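PDB 2HY5: putative sulfurtransferase DsrE from Allochromatium vinosum, which is of unknown exact function but probably carries sulfur as a transferase subunit and could take part in oxidising intracellular sulfur. Local coordinates for residues 4-9 and 113-118; 37-42 and 105-110; 49-52 and 58-61; 65-68 and 72-75. All blocks are in the same frame, centred on the assembly; numbering follows the deposited sequence.

Contact 1. Residues 4-9 and 113-118; sequences ALQINE and GQLVEA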
loop_
_atom_site.group_PDB
_atom_site.type_symbol
_atom_site.label_atom_id
_atom_site.label_comp_id
_atom_site.label_asym_id
_atom_site.label_seq_id
_atom_site.Cartn_x
_atom_site.Cartn_y
_atom_site.Cartn_z
ATOM N N ALA A 4 -16.491 -0.458 16.993
ATOM C CA ALA A 4 -16.579 -1.307 15.817
ATOM C C ALA A 4 -15.204 -1.075 15.198
ATOM O O ALA A 4 -14.849 0.065 14.902
ATOM C CB ALA A 4 -17.675 -0.824 14.876
ATOM N N LEU A 5 -14.414 -2.133 15.042
ATOM C CA LEU A 5 -13.081 -1.983 14.458
ATOM C C LEU A 5 -13.027 -2.620 13.079
ATOM O O LEU A 5 -13.499 -3.735 12.884
ATOM C CB LEU A 5 -12.021 -2.631 15.353
ATOM C CG LEU A 5 -11.948 -2.157 16.807
ATOM C CD1 LEU A 5 -10.764 -2.826 17.490
ATOM C CD2 LEU A 5 -11.808 -0.644 16.870
ATOM N N GLN A 6 -12.443 -1.902 12.127
ATOM C CA GLN A 6 -12.318 -2.380 10.758
ATOM C C GLN A 6 -10.831 -2.439 10.422
ATOM O O GLN A 6 -10.106 -1.474 10.658
ATOM C CB GLN A 6 -13.035 -1.415 9.806
ATOM C CG GLN A 6 -13.160 -1.918 8.369
ATOM C CD GLN A 6 -13.721 -0.853 7.438
ATOM O OE1 GLN A 6 -14.645 -0.120 7.796
ATOM N NE2 GLN A 6 -13.189 -0.792 6.219
ATOM N N ILE A 7 -10.383 -3.576 9.892
ATOM C CA ILE A 7 -8.982 -3.760 9.519
ATOM C C ILE A 7 -8.952 -4.085 8.027
ATOM O O ILE A 7 -9.549 -5.069 7.592
ATOM C CB ILE A 7 -8.347 -4.896 10.349
ATOM C CG1 ILE A 7 -8.404 -4.519 11.837
ATOM C CG2 ILE A 7 -6.898 -5.127 9.923
ATOM C CD1 ILE A 7 -7.996 -5.617 12.775
ATOM N N ASN A 8 -8.254 -3.253 7.253
ATOM C CA ASN A 8 -8.204 -3.398 5.797
ATOM C C ASN A 8 -6.958 -3.996 5.169
ATOM O O ASN A 8 -6.910 -4.161 3.948
ATOM C CB ASN A 8 -8.419 -2.040 5.125
ATOM C CG ASN A 8 -9.684 -1.346 5.583
ATOM O OD1 ASN A 8 -10.670 -1.989 5.934
ATOM N ND2 ASN A 8 -9.668 -0.022 5.548
ATOM N N GLU A 9 -5.953 -4.314 5.971
ATOM C CA GLU A 9 -4.723 -4.850 5.410
ATOM C C GLU A 9 -4.317 -6.189 5.980
ATOM O O GLU A 9 -4.675 -6.537 7.104
ATOM C CB GLU A 9 -3.588 -3.853 5.622
ATOM C CG GLU A 9 -3.904 -2.455 5.140
ATOM C CD GLU A 9 -4.311 -2.413 3.678
ATOM O OE1 GLU A 9 -3.783 -3.225 2.889
ATOM O OE2 GLU A 9 -5.145 -1.554 3.317
ATOM N N GLY A 113 -22.665 -6.891 5.425
ATOM C CA GLY A 113 -23.688 -6.242 6.227
ATOM C C GLY A 113 -23.359 -6.247 7.715
ATOM O O GLY A 113 -23.876 -5.422 8.473
ATOM N N GLN A 114 -22.505 -7.176 8.139
ATOM C CA GLN A 114 -22.111 -7.258 9.543
ATOM C C GLN A 114 -21.246 -6.055 9.916
ATOM O O GLN A 114 -21.177 -5.665 11.081
ATOM C CB GLN A 114 -21.338 -8.556 9.816
ATOM C CG GLN A 114 -22.140 -9.832 9.582
ATOM C CD GLN A 114 -23.363 -9.923 10.477
ATOM O OE1 GLN A 114 -23.249 -10.088 11.695
ATOM N NE2 GLN A 114 -24.542 -9.809 9.877
ATOM N N LEU A 115 -20.584 -5.470 8.922
ATOM C CA LEU A 115 -19.746 -4.299 9.161
ATOM C C LEU A 115 -20.648 -3.085 9.365
ATOM O O LEU A 115 -20.511 -2.344 10.339
ATOM C CB LEU A 115 -18.816 -4.043 7.970
ATOM C CG LEU A 115 -18.058 -2.708 8.009
ATOM C CD1 LEU A 115 -17.132 -2.675 9.212
ATOM C CD2 LEU A 115 -17.272 -2.523 6.717
ATOM N N VAL A 116 -21.573 -2.884 8.434
ATOM C CA VAL A 116 -22.495 -1.761 8.524
ATOM C C VAL A 116 -23.308 -1.888 9.806
ATOM O O VAL A 116 -23.537 -0.906 10.513
ATOM C CB VAL A 116 -23.444 -1.731 7.311
ATOM C CG1 VAL A 116 -24.425 -0.576 7.443
ATOM C CG2 VAL A 116 -22.627 -1.596 6.026
ATOM N N GLU A 117 -23.725 -3.110 10.109
ATOM C CA GLU A 117 -24.502 -3.383 11.306
ATOM C C GLU A 117 -23.741 -2.924 12.552
ATOM O O GLU A 117 -24.321 -2.307 13.450
ATOM C CB GLU A 117 -24.799 -4.881 11.391
ATOM C CG GLU A 117 -26.201 -5.199 11.859
ATOM C CD GLU A 117 -26.418 -4.861 13.312
ATOM O OE1 GLU A 117 -27.490 -4.311 13.641
ATOM O OE2 GLU A 117 -25.520 -5.156 14.127
ATOM N N ALA A 118 -22.444 -3.215 12.597
ATOM C CA ALA A 118 -21.610 -2.837 13.736
ATOM C C ALA A 118 -21.454 -1.324 13.831
ATOM O O ALA A 118 -21.423 -0.765 14.930
ATOM C CB ALA A 118 -20.231 -3.500 13.633
#
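Strand residue A4 and helix residue A118 bring the two backbones to 5.7 Å between their CA atoms, whereas CA of Q6 and CA of L115 lie 7.8 Å apart, so the wider gap has to be bridged by longer side chains. At the close end the alanines meet directly, CB of A4 lying 3.9 Å from CB of A118. The same methyl of A4 also rests 3.7 Å from the backbone O of A118. At the wide end a first torsion of -171° carries CG of Q6 away from the backbone N, and the extended chain beyond it takes the amide out to L115. The two side chains meet at roughly a right angle, OE1 of Q6 falling 3.7 Å from CD2 and 3.8 Å from CD1 of L115. This is the packing of a three-layer alpha/beta fold: A4 and Q6 face helix 113-121, while alternate residues L5 and I7 touch helix 16-29 on the other face of the parallel sheet. The amide of Q6 is fixed by NE2, which donates to N8 OD1 at 2.8 Å in the carbonyl plane of N8, onto a lone pair. Buried OE1 has no polar partner in the model and is covered here by the leucine methyls. With Q6 replaced by an alanine, N8 OD1 is likely to lose this donor and a gap to open beside CD1 and CD2 of L115. F134 of the DsrF chain also packs on L115, whose side chain is about 7 Å from that of C78, the persulfide-forming cysteine inferred from relatives.

Contact 2. Residues 37-42 and 105-110; sequences VFFYHD and PKFRIS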
loop_
_atom_site.group_PDB
_atom_site.type_symbol
_atom_site.label_atom_id
_atom_site.label_comp_id
_atom_site.label_asym_id
_atom_site.label_seq_id
_atom_site.Cartn_x
_atom_site.Cartn_y
_atom_site.Cartn_z
ATOM N N VAL A 37 -14.998 -6.994 15.365
ATOM C CA VAL A 37 -13.742 -6.704 14.690
ATOM C C VAL A 37 -14.013 -7.241 13.293
ATOM O O VAL A 37 -14.218 -8.443 13.111
ATOM C CB VAL A 37 -12.557 -7.471 15.311
ATOM C CG1 VAL A 37 -11.265 -7.095 14.596
ATOM C CG2 VAL A 37 -12.446 -7.154 16.791
ATOM N N PHE A 38 -14.036 -6.348 12.314
ATOM C CA PHE A 38 -14.337 -6.742 10.949
ATOM C C PHE A 38 -13.135 -6.625 10.021
ATOM O O PHE A 38 -12.512 -5.570 9.931
ATOM C CB PHE A 38 -15.494 -5.888 10.423
ATOM C CG PHE A 38 -16.094 -6.402 9.152
ATOM C CD1 PHE A 38 -15.510 -6.117 7.923
ATOM C CD2 PHE A 38 -17.231 -7.202 9.186
ATOM C CE1 PHE A 38 -16.049 -6.623 6.743
ATOM C CE2 PHE A 38 -17.781 -7.716 8.015
ATOM C CZ PHE A 38 -17.190 -7.428 6.789
ATOM N N PHE A 39 -12.808 -7.723 9.348
ATOM C CA PHE A 39 -11.681 -7.738 8.424
ATOM C C PHE A 39 -12.180 -7.635 6.992
ATOM O O PHE A 39 -12.994 -8.445 6.545
ATOM C CB PHE A 39 -10.850 -9.010 8.616
ATOM C CG PHE A 39 -10.273 -9.150 9.997
ATOM C CD1 PHE A 39 -11.006 -9.745 11.017
ATOM C CD2 PHE A 39 -9.012 -8.652 10.287
ATOM C CE1 PHE A 39 -10.483 -9.848 12.309
ATOM C CE2 PHE A 39 -8.481 -8.750 11.571
ATOM C CZ PHE A 39 -9.221 -9.346 12.582
ATOM N N TYR A 40 -11.689 -6.623 6.279
ATOM C CA TYR A 40 -12.091 -6.372 4.898
ATOM C C TYR A 40 -10.852 -6.205 4.015
ATOM O O TYR A 40 -9.747 -6.043 4.526
ATOM C CB TYR A 40 -12.962 -5.111 4.838
ATOM C CG TYR A 40 -13.752 -4.967 3.560
ATOM C CD1 TYR A 40 -14.394 -6.068 2.988
ATOM C CD2 TYR A 40 -13.882 -3.729 2.931
ATOM C CE1 TYR A 40 -15.143 -5.940 1.825
ATOM C CE2 TYR A 40 -14.635 -3.591 1.766
ATOM C CZ TYR A 40 -15.261 -4.700 1.218
ATOM O OH TYR A 40 -16.009 -4.581 0.067
ATOM N N HIS A 41 -11.038 -6.231 2.698
ATOM C CA HIS A 41 -9.913 -6.122 1.760
ATOM C C HIS A 41 -8.894 -7.204 2.149
ATOM O O HIS A 41 -9.279 -8.290 2.577
ATOM C CB HIS A 41 -9.249 -4.740 1.844
ATOM C CG HIS A 41 -10.183 -3.588 1.630
ATOM N ND1 HIS A 41 -10.896 -3.405 0.464
ATOM C CD2 HIS A 41 -10.486 -2.530 2.422
ATOM C CE1 HIS A 41 -11.594 -2.288 0.545
ATOM N NE2 HIS A 41 -11.363 -1.737 1.724
ATOM N N ASP A 42 -7.603 -6.908 2.007
ATOM C CA ASP A 42 -6.557 -7.866 2.375
ATOM C C ASP A 42 -6.608 -8.190 3.866
ATOM O O ASP A 42 -5.923 -9.096 4.339
ATOM C CB ASP A 42 -5.171 -7.316 2.023
ATOM C CG ASP A 42 -4.719 -7.709 0.630
ATOM O OD1 ASP A 42 -5.497 -8.374 -0.090
ATOM O OD2 ASP A 42 -3.581 -7.350 0.256
ATOM N N PRO A 105 -10.252 -21.299 13.423
ATOM C CA PRO A 105 -11.529 -21.551 14.100
ATOM C C PRO A 105 -12.149 -20.441 14.946
ATOM O O PRO A 105 -13.348 -20.480 15.220
ATOM C CB PRO A 105 -11.245 -22.821 14.905
ATOM C CG PRO A 105 -9.786 -22.719 15.198
ATOM C CD PRO A 105 -9.233 -22.266 13.869
ATOM N N LYS A 106 -11.353 -19.459 15.354
ATOM C CA LYS A 106 -11.876 -18.356 16.159
ATOM C C LYS A 106 -12.542 -17.265 15.318
ATOM O O LYS A 106 -13.264 -16.413 15.844
ATOM C CB LYS A 106 -10.760 -17.737 17.005
ATOM C CG LYS A 106 -10.694 -18.271 18.428
ATOM C CD LYS A 106 -11.981 -17.951 19.183
ATOM C CE LYS A 106 -11.932 -18.463 20.612
ATOM N NZ LYS A 106 -11.687 -19.928 20.651
ATOM N N PHE A 107 -12.299 -17.287 14.013
ATOM C CA PHE A 107 -12.877 -16.295 13.114
ATOM C C PHE A 107 -14.084 -16.872 12.381
ATOM O O PHE A 107 -14.184 -18.082 12.186
ATOM C CB PHE A 107 -11.853 -15.857 12.057
ATOM C CG PHE A 107 -10.597 -15.244 12.618
ATOM C CD1 PHE A 107 -9.663 -16.020 13.295
ATOM C CD2 PHE A 107 -10.331 -13.890 12.427
ATOM C CE1 PHE A 107 -8.479 -15.459 13.762
ATOM C CE2 PHE A 107 -9.154 -13.323 12.889
ATOM C CZ PHE A 107 -8.226 -14.107 13.560
ATOM N N ARG A 108 -15.000 -16.004 11.968
ATOM C CA ARG A 108 -16.158 -16.460 11.212
ATOM C C ARG A 108 -16.282 -15.656 9.924
ATOM O O ARG A 108 -15.981 -14.465 9.900
ATOM C CB ARG A 108 -17.448 -16.346 12.041
ATOM C CG ARG A 108 -17.966 -14.932 12.311
ATOM C CD ARG A 108 -19.220 -14.997 13.205
ATOM N NE ARG A 108 -19.771 -13.684 13.542
ATOM C CZ ARG A 108 -20.658 -13.021 12.803
ATOM N NH1 ARG A 108 -21.117 -13.541 11.673
ATOM N NH2 ARG A 108 -21.086 -11.826 13.193
ATOM N N ILE A 109 -16.685 -16.326 8.850
ATOM C CA ILE A 109 -16.874 -15.675 7.556
ATOM C C ILE A 109 -18.333 -15.260 7.445
ATOM O O ILE A 109 -19.232 -16.078 7.626
ATOM C CB ILE A 109 -16.532 -16.634 6.384
ATOM C CG1 ILE A 109 -15.063 -16.491 5.989
ATOM C CG2 ILE A 109 -17.386 -16.305 5.165
ATOM C CD1 ILE A 109 -14.112 -16.441 7.132
ATOM N N SER A 110 -18.573 -13.989 7.157
ATOM C CA SER A 110 -19.940 -13.515 7.036
ATOM C C SER A 110 -20.067 -12.370 6.041
ATOM O O SER A 110 -19.084 -11.952 5.429
ATOM C CB SER A 110 -20.463 -13.079 8.402
ATOM O OG SER A 110 -21.867 -12.920 8.357
#
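The F39 ring meets the F107 ring at the latter's edge: CE1 of F39 lies near the plane of F107 and CZ of F39 lies in it. Seen from F39, CE2 of F107 approaches obliquely. The rings form an oblique pair, planes at 55° and centroids 5.7 Å apart. The closest approach is 3.8 Å, from F39 CE1 to F107 CE2, and F39 CZ follows at 4.0 Å from the same CE2. Both side chains have CG anti to the carbonyl carbon (chi1 -60° in each), which sends the rings toward one another across a backbone separation of 9.5 Å between CA of F39 and CA of I109. That spacing reflects the sheet order: strand 75-78 runs between 33-39 and 108-110, its V76 bonding through the backbone to F39, so the two phenylalanines meet over the intervening strand on one face of the parallel sheet. I7 touches F39 from strand 2-7, and M75 packs on F107. Beyond the strand end, one face of the H41 ring carries Y40 CD2, and Y21 of the DsrF chain meets the H41 ring edge-to-face, which places this end of the segment at the DsrF interface. With no hydrogen bond or charge pair between the two segments, the contact probably rests on dispersion and the exclusion of water.

Contact 3. Residues 49-52 and 58-61; sequences RLTT and RHIV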
loop_
_atom_site.group_PDB
_atom_site.type_symbol
_atom_site.label_atom_id
_atom_site.label_comp_id
_atom_site.label_asym_id
_atom_site.label_seq_id
_atom_site.Cartn_x
_atom_site.Cartn_y
_atom_site.Cartn_z
ATOM N N ARG A 49 -5.165 -19.925 9.452
ATOM C CA ARG A 49 -4.486 -20.699 10.491
ATOM C C ARG A 49 -3.202 -21.327 9.955
ATOM O O ARG A 49 -2.513 -22.046 10.672
ATOM C CB ARG A 49 -5.403 -21.815 11.008
ATOM C CG ARG A 49 -5.684 -22.934 9.994
ATOM C CD ARG A 49 -6.505 -24.072 10.627
ATOM N NE ARG A 49 -6.626 -25.237 9.749
ATOM C CZ ARG A 49 -7.550 -25.374 8.801
ATOM N NH1 ARG A 49 -8.449 -24.417 8.603
ATOM N NH2 ARG A 49 -7.577 -26.470 8.046
ATOM N N LEU A 50 -2.874 -21.031 8.702
ATOM C CA LEU A 50 -1.698 -21.612 8.074
ATOM C C LEU A 50 -0.387 -20.837 8.191
ATOM O O LEU A 50 0.593 -21.196 7.541
ATOM C CB LEU A 50 -1.994 -21.897 6.596
ATOM C CG LEU A 50 -3.167 -22.842 6.314
ATOM C CD1 LEU A 50 -3.325 -23.020 4.805
ATOM C CD2 LEU A 50 -2.932 -24.197 6.994
ATOM N N THR A 51 -0.346 -19.794 9.017
ATOM C CA THR A 51 0.901 -19.041 9.158
ATOM C C THR A 51 1.879 -19.687 10.143
ATOM O O THR A 51 1.481 -20.304 11.128
ATOM C CB THR A 51 0.661 -17.570 9.602
ATOM O OG1 THR A 51 0.259 -17.526 10.976
ATOM C CG2 THR A 51 -0.414 -16.920 8.740
ATOM N N THR A 52 3.168 -19.543 9.853
ATOM C CA THR A 52 4.228 -20.067 10.710
ATOM C C THR A 52 5.281 -18.964 10.754
ATOM O O THR A 52 6.379 -19.106 10.216
ATOM C CB THR A 52 4.851 -21.355 10.130
ATOM O OG1 THR A 52 3.842 -22.369 10.013
ATOM C CG2 THR A 52 5.955 -21.868 11.049
ATOM N N ARG A 58 6.079 -11.548 17.072
ATOM C CA ARG A 58 4.675 -11.833 17.321
ATOM C C ARG A 58 3.976 -12.655 16.244
ATOM O O ARG A 58 4.300 -12.577 15.056
ATOM C CB ARG A 58 3.898 -10.530 17.572
ATOM C CG ARG A 58 3.385 -9.799 16.332
ATOM C CD ARG A 58 4.493 -9.186 15.500
ATOM N NE ARG A 58 3.958 -8.331 14.442
ATOM C CZ ARG A 58 4.660 -7.899 13.398
ATOM N NH1 ARG A 58 5.934 -8.242 13.263
ATOM N NH2 ARG A 58 4.086 -7.124 12.486
ATOM N N HIS A 59 3.015 -13.452 16.696
ATOM C CA HIS A 59 2.208 -14.304 15.837
ATOM C C HIS A 59 0.874 -13.568 15.775
ATOM O O HIS A 59 0.022 -13.727 16.643
ATOM C CB HIS A 59 2.030 -15.683 16.486
ATOM C CG HIS A 59 1.501 -16.729 15.555
ATOM N ND1 HIS A 59 0.324 -16.583 14.854
ATOM C CD2 HIS A 59 1.988 -17.949 15.219
ATOM C CE1 HIS A 59 0.108 -17.664 14.127
ATOM N NE2 HIS A 59 1.105 -18.509 14.331
ATOM N N ILE A 60 0.711 -12.740 14.754
ATOM C CA ILE A 60 -0.498 -11.945 14.612
ATOM C C ILE A 60 -1.818 -12.710 14.686
ATOM O O ILE A 60 -2.724 -12.317 15.421
ATOM C CB ILE A 60 -0.455 -11.143 13.303
ATOM C CG1 ILE A 60 0.725 -10.167 13.353
ATOM C CG2 ILE A 60 -1.769 -10.408 13.102
ATOM C CD1 ILE A 60 0.926 -9.358 12.081
ATOM N N VAL A 61 -1.938 -13.795 13.934
ATOM C CA VAL A 61 -3.182 -14.546 13.949
ATOM C C VAL A 61 -3.495 -15.138 15.315
ATOM O O VAL A 61 -4.605 -14.970 15.818
ATOM C CB VAL A 61 -3.169 -15.673 12.904
ATOM C CG1 VAL A 61 -4.514 -16.405 12.909
ATOM C CG2 VAL A 61 -2.890 -15.085 11.524
HETATM O O HOH W 1 0.354 -14.963 12.212
HETATM O O HOH W 2 0.334 -20.945 13.483
#
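T51 and H59 come together through their first torsions: chi1 of 72° sets T51 OG1 between its backbone N and carbonyl carbon, and chi1 of -166° swings the H59 ring over beside its own carbonyl carbon. H59 is the N-cap residue of helix 60-71, so the contact binds the preceding loop to a helix start. OG1 of T51 lies 3.2 Å from CE1 of H59, approaching the ring obliquely, and 4.0 Å from CG2 of V61, the first-turn valine whose methyl also borders T51 CG2. Two waters carry the polar link. One accepts from the helix-start amide V61 N at 3.1 Å and is hydrogen-bonded to T51 OG1 at 2.8 Å; the second joins the backbone of T51 to the imidazole. Were H59 a leucine, this second water would probably lose its ring nitrogen, weakening the tie between loop and helix. From the second subunit, another copy of this protein, R84 packs on T51, so the loop also lies at a subunit interface. The water between backbone and ring donates to T51 O at 2.7 Å and is held, also at 2.7 Å, by NE2 of H59.

Contact 4. Residues 65-68 and 72-75; sequences AELA and ELDM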
loop_
_atom_site.group_PDB
_atom_site.type_symbol
_atom_site.label_atom_id
_atom_site.label_comp_id
_atom_site.label_asym_id
_atom_site.label_seq_id
_atom_site.Cartn_x
_atom_site.Cartn_y
_atom_site.Cartn_z
ATOM N N ALA A 65 -6.480 -14.321 18.082
ATOM C CA ALA A 65 -7.303 -15.417 18.583
ATOM C C ALA A 65 -7.294 -15.479 20.108
ATOM O O ALA A 65 -8.324 -15.756 20.731
ATOM C CB ALA A 65 -6.823 -16.738 18.004
ATOM N N GLU A 66 -6.134 -15.224 20.707
ATOM C CA GLU A 66 -6.016 -15.242 22.160
ATOM C C GLU A 66 -6.825 -14.095 22.757
ATOM O O GLU A 66 -7.475 -14.250 23.791
ATOM C CB GLU A 66 -4.546 -15.128 22.573
ATOM C CG GLU A 66 -3.692 -16.295 22.099
ATOM C CD GLU A 66 -2.216 -16.107 22.388
ATOM O OE1 GLU A 66 -1.639 -15.106 21.915
ATOM O OE2 GLU A 66 -1.632 -16.962 23.086
ATOM N N LEU A 67 -6.791 -12.943 22.097
ATOM C CA LEU A 67 -7.537 -11.791 22.581
ATOM C C LEU A 67 -9.031 -12.082 22.487
ATOM O O LEU A 67 -9.799 -11.751 23.391
ATOM C CB LEU A 67 -7.211 -10.552 21.751
ATOM C CG LEU A 67 -7.730 -9.246 22.353
ATOM C CD1 LEU A 67 -6.944 -8.929 23.615
ATOM C CD2 LEU A 67 -7.593 -8.116 21.338
ATOM N N ALA A 68 -9.438 -12.712 21.390
ATOM C CA ALA A 68 -10.842 -13.043 21.182
ATOM C C ALA A 68 -11.328 -14.040 22.236
ATOM O O ALA A 68 -12.463 -13.955 22.706
ATOM C CB ALA A 68 -11.047 -13.617 19.773
ATOM N N GLU A 72 -13.971 -12.695 24.461
ATOM C CA GLU A 72 -15.124 -13.176 23.699
ATOM C C GLU A 72 -15.504 -12.211 22.575
ATOM O O GLU A 72 -16.647 -11.759 22.482
ATOM C CB GLU A 72 -16.322 -13.388 24.632
ATOM C CG GLU A 72 -16.071 -14.415 25.732
ATOM C CD GLU A 72 -17.324 -14.756 26.519
ATOM O OE1 GLU A 72 -18.309 -15.214 25.901
ATOM O OE2 GLU A 72 -17.326 -14.575 27.756
ATOM N N LEU A 73 -14.535 -11.911 21.719
ATOM C CA LEU A 73 -14.750 -10.989 20.611
ATOM C C LEU A 73 -15.349 -11.656 19.378
ATOM O O LEU A 73 -15.063 -12.815 19.082
ATOM C CB LEU A 73 -13.428 -10.328 20.219
ATOM C CG LEU A 73 -12.655 -9.574 21.304
ATOM C CD1 LEU A 73 -11.330 -9.103 20.724
ATOM C CD2 LEU A 73 -13.472 -8.396 21.820
ATOM N N ASP A 74 -16.188 -10.907 18.669
ATOM C CA ASP A 74 -16.811 -11.391 17.445
ATOM C C ASP A 74 -15.917 -10.912 16.299
ATOM O O ASP A 74 -15.960 -9.747 15.907
ATOM C CB ASP A 74 -18.227 -10.819 17.313
ATOM C CG ASP A 74 -18.960 -11.335 16.083
ATOM O OD1 ASP A 74 -18.725 -12.496 15.690
ATOM O OD2 ASP A 74 -19.782 -10.582 15.517
ATOM N N MET A 75 -15.090 -11.820 15.792
ATOM C CA MET A 75 -14.166 -11.514 14.707
ATOM C C MET A 75 -14.801 -11.995 13.416
ATOM O O MET A 75 -15.015 -13.194 13.228
ATOM C CB MET A 75 -12.851 -12.241 14.952
ATOM C CG MET A 75 -12.380 -12.111 16.378
ATOM S SD MET A 75 -10.925 -11.086 16.509
ATOM C CE MET A 75 -9.801 -12.224 16.413
HETATM O O HOH W 3 -14.563 -15.527 20.791
#
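The methyl of A68 is the apolar centre, with M75 CE 3.8 Å and M75 CG 3.9 Å from its CB. M75 can touch it at both points because its chain is bent at chi2 (-110°) and at chi3, which lays CG and CE both against the methyl. Next to this, L73 spreads over the helix: its CB is 4.1 Å from A68 CB, and its CD1 reaches 3.9 Å from L67 CD2, the two leucines crossing at a slant. The polar edge begins at the carbonyl of A68. L73 N donates to A68 O at 3.1 Å with an N-H...O angle of 147°. The donor lies five positions after the acceptor, a 6→1 bond, and the intervening E72 takes a positive phi of 54°, just past the end of helix 60-71. Such a bond, a positive-phi residue and an apolar contact between A68 and L73 are together consistent with a Schellman motif ending the helix. Outermost, a water donates both to A68 O and to L73 O, so the same carbonyl serves the turn and the solvent. The turn redirects the chain from helix 60-71 into strand 75-78: L67 and L73 also pack on L28 of helix 16-29, M75 reaches V37 of strand 33-39, and D74 forms salt bridges with R36 and R108.

In the fold
From the N terminus, strand 2-7 opens contact 1, the longest closure, which helix 113-121 completes near the C terminus. Everything else falls within that span. Strand 33-39 opens contact 2, completed by 105-110, and contacts 3 and 4 follow in series between its two halves, at the start and the end of helix 60-71. None of the closures cross. Contacts 1 and 2 share the parallel sheet, where L5 and I7 pair with F38 through their backbones. F107 of contact 2 packs on V61 of contact 3, in helix 60-71, while strand 108-110 is joined to the loop of contact 4 after that helix. Contacts 1, 2 and 3 also reach the second subunit.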